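Local coordinates for protein D-3-phosphoglycerate dehydrogenase (Sulfolobus tokodaii, PDB 2EKL) that probably oxidises 3-phospho-D-glycerate with NAD as phosphoglycerate dehydrogenase, a member of the D-isomer specific 2-hydroxyacid dehydrogenase family, at residues 155-160 with 199-204; 168-171 with 175-178. One frame throughout, in Å; residues are numbered along the deposited sequence.

Interaction 1: residues 155-160 with 199-204. With NAD (nicotinamide-adenine-dinucleotide), chain B.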
loop_
_atom_site.group_PDB
_atom_site.type_symbol
_atom_site.label_atom_id
_atom_site.label_comp_id
_atom_site.label_asym_id
_atom_site.label_seq_id
_atom_site.Cartn_x
_atom_site.Cartn_y
_atom_site.Cartn_z
ATOM N N THR A 155 10.271 -9.041 -10.287
ATOM C CA THR A 155 9.667 -8.779 -11.586
ATOM C C THR A 155 8.258 -8.214 -11.459
ATOM O O THR A 155 7.915 -7.239 -12.123
ATOM C CB THR A 155 9.619 -10.057 -12.451
ATOM O OG1 THR A 155 10.956 -10.509 -12.703
ATOM C CG2 THR A 155 8.925 -9.772 -13.783
ATOM N N LYS A 156 7.442 -8.817 -10.600
ATOM C CA LYS A 156 6.074 -8.344 -10.430
ATOM C C LYS A 156 5.981 -6.971 -9.771
ATOM O O LYS A 156 5.096 -6.181 -10.101
ATOM C CB LYS A 156 5.251 -9.381 -9.660
ATOM C CG LYS A 156 4.963 -10.628 -10.495
ATOM C CD LYS A 156 4.068 -11.618 -9.774
ATOM C CE LYS A 156 3.677 -12.762 -10.700
ATOM N NZ LYS A 156 2.767 -13.746 -10.051
ATOM N N VAL A 157 6.886 -6.683 -8.844
ATOM C CA VAL A 157 6.887 -5.378 -8.192
ATOM C C VAL A 157 7.176 -4.344 -9.288
ATOM O O VAL A 157 6.610 -3.252 -9.301
ATOM C CB VAL A 157 7.971 -5.309 -7.078
ATOM C CG1 VAL A 157 8.170 -3.870 -6.619
ATOM C CG2 VAL A 157 7.545 -6.177 -5.887
ATOM N N GLY A 158 8.051 -4.710 -10.218
ATOM C CA GLY A 158 8.386 -3.816 -11.315
ATOM C C GLY A 158 7.195 -3.558 -12.223
ATOM O O GLY A 158 6.958 -2.429 -12.648
ATOM N N ILE A 159 6.437 -4.607 -12.525
ATOM C CA ILE A 159 5.267 -4.471 -13.387
ATOM C C ILE A 159 4.254 -3.526 -12.744
ATOM O O ILE A 159 3.674 -2.666 -13.412
ATOM C CB ILE A 159 4.619 -5.852 -13.640
ATOM C CG1 ILE A 159 5.570 -6.705 -14.486
ATOM C CG2 ILE A 159 3.264 -5.691 -14.326
ATOM C CD1 ILE A 159 5.156 -8.150 -14.617
ATOM N N ILE A 160 4.059 -3.672 -11.439
ATOM C CA ILE A 160 3.113 -2.829 -10.722
ATOM C C ILE A 160 3.615 -1.390 -10.631
ATOM O O ILE A 160 2.862 -0.450 -10.886
ATOM C CB ILE A 160 2.838 -3.395 -9.303
ATOM C CG1 ILE A 160 2.123 -4.747 -9.427
ATOM C CG2 ILE A 160 1.978 -2.427 -8.503
ATOM C CD1 ILE A 160 2.102 -5.570 -8.141
ATOM N N VAL A 199 13.326 5.316 -5.167
ATOM C CA VAL A 199 12.866 4.215 -4.330
ATOM C C VAL A 199 13.688 2.993 -4.715
ATOM O O VAL A 199 13.914 2.737 -5.899
ATOM C CB VAL A 199 11.373 3.879 -4.573
ATOM C CG1 VAL A 199 10.959 2.680 -3.713
ATOM C CG2 VAL A 199 10.499 5.086 -4.248
ATOM N N ILE A 200 14.145 2.250 -3.715
ATOM C CA ILE A 200 14.919 1.036 -3.948
ATOM C C ILE A 200 14.182 -0.103 -3.256
ATOM O O ILE A 200 13.873 -0.005 -2.069
ATOM C CB ILE A 200 16.332 1.148 -3.349
ATOM C CG1 ILE A 200 17.089 2.290 -4.030
ATOM C CG2 ILE A 200 17.089 -0.171 -3.535
ATOM C CD1 ILE A 200 18.440 2.580 -3.414
ATOM N N SER A 201 13.889 -1.172 -3.990
ATOM C CA SER A 201 13.178 -2.304 -3.406
ATOM C C SER A 201 14.047 -3.556 -3.517
ATOM O O SER A 201 14.462 -3.937 -4.611
ATOM C CB SER A 201 11.837 -2.504 -4.118
ATOM O OG SER A 201 10.992 -3.367 -3.382
ATOM N N LEU A 202 14.311 -4.189 -2.378
ATOM C CA LEU A 202 15.170 -5.372 -2.327
ATOM C C LEU A 202 14.399 -6.685 -2.383
ATOM O O LEU A 202 13.494 -6.920 -1.582
ATOM C CB LEU A 202 16.020 -5.324 -1.057
ATOM C CG LEU A 202 16.738 -3.994 -0.811
ATOM C CD1 LEU A 202 17.474 -4.059 0.515
ATOM C CD2 LEU A 202 17.710 -3.695 -1.957
ATOM N N HIS A 203 14.777 -7.542 -3.328
ATOM C CA HIS A 203 14.116 -8.832 -3.524
ATOM C C HIS A 203 15.142 -9.895 -3.889
ATOM O O HIS A 203 14.926 -10.703 -4.790
ATOM C CB HIS A 203 13.088 -8.700 -4.644
ATOM C CG HIS A 203 12.079 -7.626 -4.398
ATOM N ND1 HIS A 203 11.067 -7.763 -3.474
ATOM C CD2 HIS A 203 11.968 -6.373 -4.898
ATOM C CE1 HIS A 203 10.375 -6.639 -3.415
ATOM N NE2 HIS A 203 10.902 -5.779 -4.269
ATOM N N VAL A 204 16.256 -9.892 -3.171
ATOM C CA VAL A 204 17.340 -10.832 -3.431
ATOM C C VAL A 204 17.337 -12.075 -2.556
ATOM O O VAL A 204 16.735 -12.100 -1.482
ATOM C CB VAL A 204 18.712 -10.152 -3.233
ATOM C CG1 VAL A 204 18.853 -8.971 -4.178
ATOM C CG2 VAL A 204 18.861 -9.699 -1.780
HETATM P PA NAD B . 13.999 -15.532 -6.750
HETATM O O1A NAD B . 12.946 -15.719 -7.764
HETATM O O2A NAD B . 14.995 -16.668 -6.589
HETATM O O5B NAD B . 14.744 -14.158 -7.104
HETATM C C5B NAD B . 15.846 -13.738 -6.315
HETATM C C4B NAD B . 16.751 -12.838 -7.355
HETATM O O4B NAD B . 17.691 -12.018 -6.640
HETATM C C3B NAD B . 17.434 -13.758 -8.421
HETATM O O3B NAD B . 17.151 -13.326 -9.750
HETATM C C2B NAD B . 18.904 -13.718 -7.983
HETATM O O2B NAD B . 19.887 -13.980 -8.955
HETATM C C1B NAD B . 18.911 -12.364 -7.376
HETATM N N9A NAD B . 20.122 -12.080 -6.543
HETATM C C8A NAD B . 20.797 -12.871 -5.624
HETATM N N7A NAD B . 21.848 -12.182 -5.118
HETATM C C5A NAD B . 21.861 -10.958 -5.695
HETATM C C6A NAD B . 22.700 -9.779 -5.592
HETATM N N6A NAD B . 23.742 -9.752 -4.777
HETATM N N1A NAD B . 22.406 -8.618 -6.383
HETATM C C2A NAD B . 21.293 -8.586 -7.285
HETATM N N3A NAD B . 20.473 -9.734 -7.389
HETATM C C4A NAD B . 20.760 -10.885 -6.608
HETATM O O3 NAD B . 13.321 -15.326 -5.303
HETATM P PN NAD B . 11.910 -14.653 -4.904
HETATM O O1N NAD B . 11.594 -13.561 -5.836
HETATM O O2N NAD B . 10.947 -15.793 -4.881
HETATM O O5D NAD B . 12.284 -14.219 -3.435
HETATM C C5D NAD B . 13.026 -13.035 -3.227
HETATM C C4D NAD B . 13.311 -12.812 -1.756
HETATM O O4D NAD B . 12.125 -12.606 -1.011
HETATM C C3D NAD B . 14.050 -13.961 -1.012
HETATM O O3D NAD B . 15.062 -13.440 -0.135
HETATM C C2D NAD B . 12.953 -14.688 -0.324
HETATM O O2D NAD B . 13.425 -15.586 0.662
HETATM C C1D NAD B . 12.146 -13.491 0.095
HETATM N N1N NAD B . 10.728 -13.710 0.499
HETATM C C2N NAD B . 10.261 -13.062 1.685
HETATM C C3N NAD B . 8.907 -13.257 2.090
HETATM C C7N NAD B . 8.415 -12.584 3.314
HETATM O O7N NAD B . 7.516 -13.250 4.058
HETATM N N7N NAD B . 8.803 -11.382 3.716
HETATM C C4N NAD B . 8.043 -14.133 1.253
HETATM C C5N NAD B . 8.531 -14.786 0.052
HETATM C C6N NAD B . 9.895 -14.565 -0.322
#
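Val157 brings its CG2 methyl obliquely to the His203 imidazole, 3.7 Å from CG2 to NE2 and 3.8 Å from CG2 to CE1. The valine stands on helix 152-163, which follows the glycine-rich turn of the Rossmann fold; the histidine lies just beyond the C-terminal end of strand 199-202. CG1 of Val157 is anti to the backbone N (chi1 168°), a torsion that points both methyls at 199-204: CG2 at the ring, CG1 between His203 NE2 and Ser201 OG, with 4.3 Å from CG1 to OG. The imidazole is also held from its own segment, since Ser201 OG and His203 NE2 share a hydrogen bond of 2.6 Å. Ile147 packs on Val157, Thr109 on Ser201 and His203, and Thr231 on His203; all three contact residues are buried. Away from this packing the helix surface is looser and partly exposed: Lys156, on the flank, reaches a salt bridge with Asp103, and Thr155, facing away, bonds through OG1 to Gly151 O. Just past the strand, Val204 brings the contact into the cofactor site. Its CG1 lies 3.6 Å from C4A of the NAD adenine, and Val204 O accepts a 2.5 Å hydrogen bond from O3D of the nicotinamide ribose of NAD. No hydrogen bond joins helix to strand; the valine side is apolar, and the imidazole NE2 is already paired with serine. The serine bond probably limits the ring's rotation, while the methyl and the two threonines pack around it, next to a carbonyl that takes a hydroxyl hydrogen bond from NAD.

Interaction 2: residues 168-171 with 175-178. With NAD (nicotinamide-adenine-dinucleotide), chain B.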
loop_
_atom_site.group_PDB
_atom_site.type_symbol
_atom_site.label_atom_id
_atom_site.label_comp_id
_atom_site.label_asym_id
_atom_site.label_seq_id
_atom_site.Cartn_x
_atom_site.Cartn_y
_atom_site.Cartn_z
ATOM N N VAL A 168 11.058 2.201 -14.094
ATOM C CA VAL A 168 11.665 1.041 -13.461
ATOM C C VAL A 168 13.051 0.651 -13.951
ATOM O O VAL A 168 13.270 0.449 -15.147
ATOM C CB VAL A 168 10.740 -0.192 -13.605
ATOM C CG1 VAL A 168 11.310 -1.370 -12.830
ATOM C CG2 VAL A 168 9.335 0.153 -13.123
ATOM N N LEU A 169 13.980 0.549 -13.005
ATOM C CA LEU A 169 15.348 0.131 -13.279
ATOM C C LEU A 169 15.510 -1.166 -12.505
ATOM O O LEU A 169 14.898 -1.346 -11.450
ATOM C CB LEU A 169 16.361 1.160 -12.765
ATOM C CG LEU A 169 16.341 2.572 -13.354
ATOM C CD1 LEU A 169 17.469 3.388 -12.736
ATOM C CD2 LEU A 169 16.502 2.509 -14.873
ATOM N N ALA A 170 16.325 -2.080 -13.014
ATOM C CA ALA A 170 16.510 -3.337 -12.315
ATOM C C ALA A 170 17.940 -3.830 -12.393
ATOM O O ALA A 170 18.628 -3.620 -13.391
ATOM C CB ALA A 170 15.562 -4.393 -12.882
ATOM N N TYR A 171 18.385 -4.462 -11.314
ATOM C CA TYR A 171 19.720 -5.034 -11.254
ATOM C C TYR A 171 19.632 -6.431 -10.680
ATOM O O TYR A 171 18.910 -6.680 -9.710
ATOM C CB TYR A 171 20.666 -4.213 -10.370
ATOM C CG TYR A 171 21.985 -4.931 -10.135
ATOM C CD1 TYR A 171 22.886 -5.144 -11.183
ATOM C CD2 TYR A 171 22.302 -5.463 -8.883
ATOM C CE1 TYR A 171 24.062 -5.874 -10.991
ATOM C CE2 TYR A 171 23.478 -6.193 -8.682
ATOM C CZ TYR A 171 24.350 -6.396 -9.742
ATOM O OH TYR A 171 25.494 -7.142 -9.556
ATOM N N ASP A 175 21.574 -12.652 -15.766
ATOM C CA ASP A 175 21.174 -11.927 -16.966
ATOM C C ASP A 175 19.675 -11.618 -16.966
ATOM O O ASP A 175 18.846 -12.527 -16.934
ATOM C CB ASP A 175 21.547 -12.742 -18.211
ATOM C CG ASP A 175 21.044 -12.116 -19.495
ATOM O OD1 ASP A 175 21.000 -10.873 -19.584
ATOM O OD2 ASP A 175 20.702 -12.871 -20.427
ATOM N N ILE A 176 19.333 -10.332 -17.007
ATOM C CA ILE A 176 17.930 -9.917 -17.002
ATOM C C ILE A 176 17.636 -8.847 -18.047
ATOM O O ILE A 176 16.571 -8.235 -18.036
ATOM C CB ILE A 176 17.515 -9.356 -15.623
ATOM C CG1 ILE A 176 18.411 -8.171 -15.255
ATOM C CG2 ILE A 176 17.603 -10.447 -14.570
ATOM C CD1 ILE A 176 17.882 -7.340 -14.091
ATOM N N ARG A 177 18.595 -8.662 -19.001
ATOM C CA ARG A 177 18.425 -7.585 -19.976
ATOM C C ARG A 177 17.034 -7.599 -20.646
ATOM O O ARG A 177 16.316 -6.608 -20.677
ATOM C CB ARG A 177 19.519 -7.746 -21.026
ATOM C CG ARG A 177 19.486 -6.636 -22.069
ATOM C CD ARG A 177 20.353 -6.980 -23.280
ATOM N NE ARG A 177 19.705 -7.994 -24.115
ATOM C CZ ARG A 177 20.342 -9.167 -24.243
ATOM N NH1 ARG A 177 21.456 -9.394 -23.560
ATOM N NH2 ARG A 177 19.910 -10.055 -25.144
ATOM N N GLU A 178 16.751 -8.815 -21.308
ATOM C CA GLU A 178 15.485 -8.957 -22.024
ATOM C C GLU A 178 14.272 -9.017 -21.098
ATOM O O GLU A 178 13.221 -8.451 -21.403
ATOM C CB GLU A 178 15.508 -10.205 -22.912
ATOM C CG GLU A 178 14.200 -10.443 -23.662
ATOM C CD GLU A 178 14.223 -11.708 -24.502
ATOM O OE1 GLU A 178 14.456 -12.797 -23.935
ATOM O OE2 GLU A 178 14.003 -11.613 -25.728
HETATM P PA NAD B . 13.999 -15.532 -6.750
HETATM O O1A NAD B . 12.946 -15.719 -7.764
HETATM O O2A NAD B . 14.995 -16.668 -6.589
HETATM O O5B NAD B . 14.744 -14.158 -7.104
HETATM C C5B NAD B . 15.846 -13.738 -6.315
HETATM C C4B NAD B . 16.751 -12.838 -7.355
HETATM O O4B NAD B . 17.691 -12.018 -6.640
HETATM C C3B NAD B . 17.434 -13.758 -8.421
HETATM O O3B NAD B . 17.151 -13.326 -9.750
HETATM C C2B NAD B . 18.904 -13.718 -7.983
HETATM O O2B NAD B . 19.887 -13.980 -8.955
HETATM C C1B NAD B . 18.911 -12.364 -7.376
HETATM N N9A NAD B . 20.122 -12.080 -6.543
HETATM C C8A NAD B . 20.797 -12.871 -5.624
HETATM N N7A NAD B . 21.848 -12.182 -5.118
HETATM C C5A NAD B . 21.861 -10.958 -5.695
HETATM C C6A NAD B . 22.700 -9.779 -5.592
HETATM N N6A NAD B . 23.742 -9.752 -4.777
HETATM N N1A NAD B . 22.406 -8.618 -6.383
HETATM C C2A NAD B . 21.293 -8.586 -7.285
HETATM N N3A NAD B . 20.473 -9.734 -7.389
HETATM C C4A NAD B . 20.760 -10.885 -6.608
HETATM O O3 NAD B . 13.321 -15.326 -5.303
HETATM P PN NAD B . 11.910 -14.653 -4.904
HETATM O O1N NAD B . 11.594 -13.561 -5.836
HETATM O O2N NAD B . 10.947 -15.793 -4.881
HETATM O O5D NAD B . 12.284 -14.219 -3.435
HETATM C C5D NAD B . 13.026 -13.035 -3.227
HETATM C C4D NAD B . 13.311 -12.812 -1.756
HETATM O O4D NAD B . 12.125 -12.606 -1.011
HETATM C C3D NAD B . 14.050 -13.961 -1.012
HETATM O O3D NAD B . 15.062 -13.440 -0.135
HETATM C C2D NAD B . 12.953 -14.688 -0.324
HETATM O O2D NAD B . 13.425 -15.586 0.662
HETATM C C1D NAD B . 12.146 -13.491 0.095
HETATM N N1N NAD B . 10.728 -13.710 0.499
HETATM C C2N NAD B . 10.261 -13.062 1.685
HETATM C C3N NAD B . 8.907 -13.257 2.090
HETATM C C7N NAD B . 8.415 -12.584 3.314
HETATM O O7N NAD B . 7.516 -13.250 4.058
HETATM N N7N NAD B . 8.803 -11.382 3.716
HETATM C C4N NAD B . 8.043 -14.133 1.253
HETATM C C5N NAD B . 8.531 -14.786 0.052
HETATM C C6N NAD B . 9.895 -14.565 -0.322
#
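Ile176 has CG1 between its backbone N and carbonyl carbon (chi1 58°), and the extended second torsion (chi2 166°) carries CD1 out to Ala170, 3.9 Å from CD1 to CB. The same methyl lies alongside the strand's main chain, 3.9 Å from the carbonyl carbon C of Tyr171. Tyr171 leaves the strand pointing away from 175-178, its CG anti to the backbone N (chi1 171°), and takes its ring to the cofactor instead: the CD2-CE2 side approaches the N1A-C2A side of the NAD adenine obliquely, with CE2 3.5 Å from N1A. Leu190 and Leu193 of helix 190-196 also pack on the tyrosine. With the ring cut back to an alanine here, the adenine would probably lose its aromatic neighbour, and the two leucines the surface they pack on. Ile176, the N-cap residue of helix 177-182, is also backed by Phe150, while Asp175 OD1 accepts a weak hydrogen bond (3.3 Å) from Arg177 N. The seam joins strand 167-171 to the start of helix 177-182 in a beta-alpha-beta unit near the edge of the parallel sheet. Asp172, next in the chain, hydrogen-bonds NAD through OD2. With no polar bond across it, the contact probably depends on shape, the isoleucine methyl packing on the alanine methyl and the adjoining main chain.

In the fold
From the N terminus, the chain passes strand 144-148 and the glycine-rich turn into helix 152-163, which opens the loop of interaction 1. Strand 167-171 follows, then the short connection to helix 177-182, where interaction 2 closes a tight loop. The chain continues through strand 186-187 and helix 190-196 to strand 199-202, where interaction 1 closes its wider loop, with interaction 2 nested inside. Their centres are 11 Å apart, and they meet at helix and strand, Gly158 O lying 3.5 Å from Val168 CG2. Together they tie a helix, and the start of another, to one parallel sheet of the Rossmann-type domain, and both border NAD, sharing its adenine.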